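Polysaccharide deacetylase (Streptococcus pyogenes, PDB 6DQ3) removes N-acetyl groups from the linkage unit of streptococcal rhamnopolysaccharides in the cell wall, as a metalloenzyme of the carbohydrate esterase 4 family. Local coordinates at residues Val57-Ala60 and Leu61-Glu65. Numbering follows the deposited sequence.
Sequences VYRA and LSNNE
Tyr58 has its CG beside its own carbonyl carbon (chi1 180°), which lays the ring alongside Ser62, whose hydroxyl, at chi1 -67°, lies next to its backbone N and turns back to meet it. Ser62 OG therefore sits over one face of the Tyr58 ring, displaced toward the rim, with CE1 of Tyr58 as its nearest ring atom at 3.3 Å. Ser62 OG also donates to Tyr58 O at 2.9 Å, coming from above the carbonyl plane and not along a lone pair, while Ser62 N makes the helical bond to that oxygen from the opposite face. One carbonyl is thus gripped twice by a single residue. A water completes the group, donating to Ser62 OG at 2.7 Å, with a long, weak contact to Tyr58 OH.

On the buried flank, the side chains of Val57 and Leu61 lie side by side, pointing the same way, with CG1 of Val57 3.8 Å from CD1 of Leu61. The helix ends at Asn63; Asn64, the next residue, takes positive phi (60°). Ala60 O then receives Glu65 N at 3.1 Å, in the carbonyl plane and on a lone pair, the 6→1 bond of a Schellman-like turn, with a weaker bond from Asn64 N. The Asn64 side-chain amide bonds the N-terminal residues, OD1 to Val7 N and ND2 to Thr5 O and Glu4 OE2.

This is the C-terminal end of helix 54-63, the crossover between parallel strands 50-51 and 71-77. Its chemistry implies a divided surface: apolar branches pack on Ile9 and Leu192 of the sheet and on Leu207 of a loop, whereas the serine hydroxyl, donating to the carbonyl and accepting from water, carries the helix's hydrogen bonding outward to solvent.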
loop_
_atom_site.group_PDB
_atom_site.type_symbol
_atom_site.label_atom_id
_atom_site.label_comp_id
_atom_site.label_asym_id
_atom_site.label_seq_id
_atom_site.Cartn_x
_atom_site.Cartn_y
_atom_site.Cartn_z
ATOM N N VAL A 57 11.892 -2.219 0.364
ATOM C CA VAL A 57 11.690 -1.852 -1.036
ATOM C C VAL A 57 12.663 -0.749 -1.434
ATOM O O VAL A 57 13.307 -0.812 -2.491
ATOM C CB VAL A 57 10.231 -1.429 -1.274
ATOM C CG1 VAL A 57 10.072 -0.858 -2.669
ATOM C CG2 VAL A 57 9.293 -2.610 -1.050
ATOM N N TYR A 58 12.778 0.283 -0.597
ATOM C CA TYR A 58 13.685 1.387 -0.902
ATOM C C TYR A 58 15.124 0.902 -1.001
ATOM O O TYR A 58 15.845 1.244 -1.947
ATOM C CB TYR A 58 13.570 2.478 0.160
ATOM C CG TYR A 58 14.486 3.658 -0.085
ATOM C CD1 TYR A 58 14.295 4.491 -1.180
ATOM C CD2 TYR A 58 15.536 3.943 0.780
ATOM C CE1 TYR A 58 15.131 5.574 -1.416
ATOM C CE2 TYR A 58 16.378 5.031 0.552
ATOM C CZ TYR A 58 16.165 5.840 -0.546
ATOM O OH TYR A 58 16.991 6.920 -0.780
ATOM N N ARG A 59 15.572 0.122 -0.014
ATOM C CA ARG A 59 16.927 -0.412 -0.063
ATOM C C ARG A 59 17.139 -1.228 -1.331
ATOM O O ARG A 59 18.158 -1.082 -2.016
ATOM C CB ARG A 59 17.205 -1.266 1.175
ATOM C CG ARG A 59 17.768 -0.486 2.348
ATOM C CD ARG A 59 18.446 -1.402 3.355
ATOM N NE ARG A 59 17.502 -2.273 4.050
ATOM C CZ ARG A 59 16.821 -1.925 5.138
ATOM N NH1 ARG A 59 16.970 -0.714 5.659
ATOM N NH2 ARG A 59 15.988 -2.788 5.702
ATOM N N ALA A 60 16.175 -2.088 -1.666
ATOM C CA ALA A 60 16.340 -2.970 -2.815
ATOM C C ALA A 60 16.458 -2.171 -4.105
ATOM O O ALA A 60 17.333 -2.439 -4.938
ATOM C CB ALA A 60 15.171 -3.950 -2.901
ATOM N N LEU A 61 15.571 -1.193 -4.301
ATOM C CA LEU A 61 15.597 -0.410 -5.530
ATOM C C LEU A 61 16.798 0.524 -5.576
ATOM O O LEU A 61 17.340 0.775 -6.659
ATOM C CB LEU A 61 14.292 0.375 -5.666
ATOM C CG LEU A 61 13.049 -0.485 -5.913
ATOM C CD1 LEU A 61 11.774 0.337 -5.822
ATOM C CD2 LEU A 61 13.137 -1.180 -7.270
ATOM N N SER A 62 17.233 1.032 -4.420
ATOM C CA SER A 62 18.348 1.970 -4.378
ATOM C C SER A 62 19.687 1.276 -4.583
ATOM O O SER A 62 20.598 1.847 -5.192
ATOM C CB SER A 62 18.364 2.711 -3.041
ATOM O OG SER A 62 17.256 3.575 -2.899
ATOM N N ASN A 63 19.846 0.067 -4.045
ATOM C CA ASN A 63 21.090 -0.681 -4.171
ATOM C C ASN A 63 21.032 -1.723 -5.281
ATOM O O ASN A 63 22.056 -2.344 -5.585
ATOM C CB ASN A 63 21.430 -1.367 -2.840
ATOM C CG ASN A 63 21.558 -0.383 -1.691
ATOM O OD1 ASN A 63 22.058 0.728 -1.858
ATOM N ND2 ASN A 63 21.096 -0.789 -0.512
ATOM N N ASN A 64 19.854 -1.932 -5.869
ATOM C CA ASN A 64 19.645 -2.890 -6.955
ATOM C C ASN A 64 19.999 -4.315 -6.531
ATOM O O ASN A 64 20.780 -5.009 -7.188
ATOM C CB ASN A 64 20.435 -2.492 -8.202
ATOM C CG ASN A 64 19.858 -3.095 -9.462
ATOM O OD1 ASN A 64 18.669 -2.938 -9.746
ATOM N ND2 ASN A 64 20.687 -3.811 -10.215
ATOM N N GLU A 65 19.391 -4.762 -5.436
ATOM C CA GLU A 65 19.585 -6.123 -4.957
ATOM C C GLU A 65 18.356 -6.543 -4.161
ATOM O O GLU A 65 17.814 -5.758 -3.380
ATOM C CB GLU A 65 20.858 -6.246 -4.109
ATOM C CG GLU A 65 20.975 -5.256 -2.959
ATOM C CD GLU A 65 22.365 -5.234 -2.342
ATOM O OE1 GLU A 65 23.264 -5.941 -2.849
ATOM O OE2 GLU A 65 22.564 -4.502 -1.348
HETATM O O HOH W 1 17.862 6.011 -3.899
#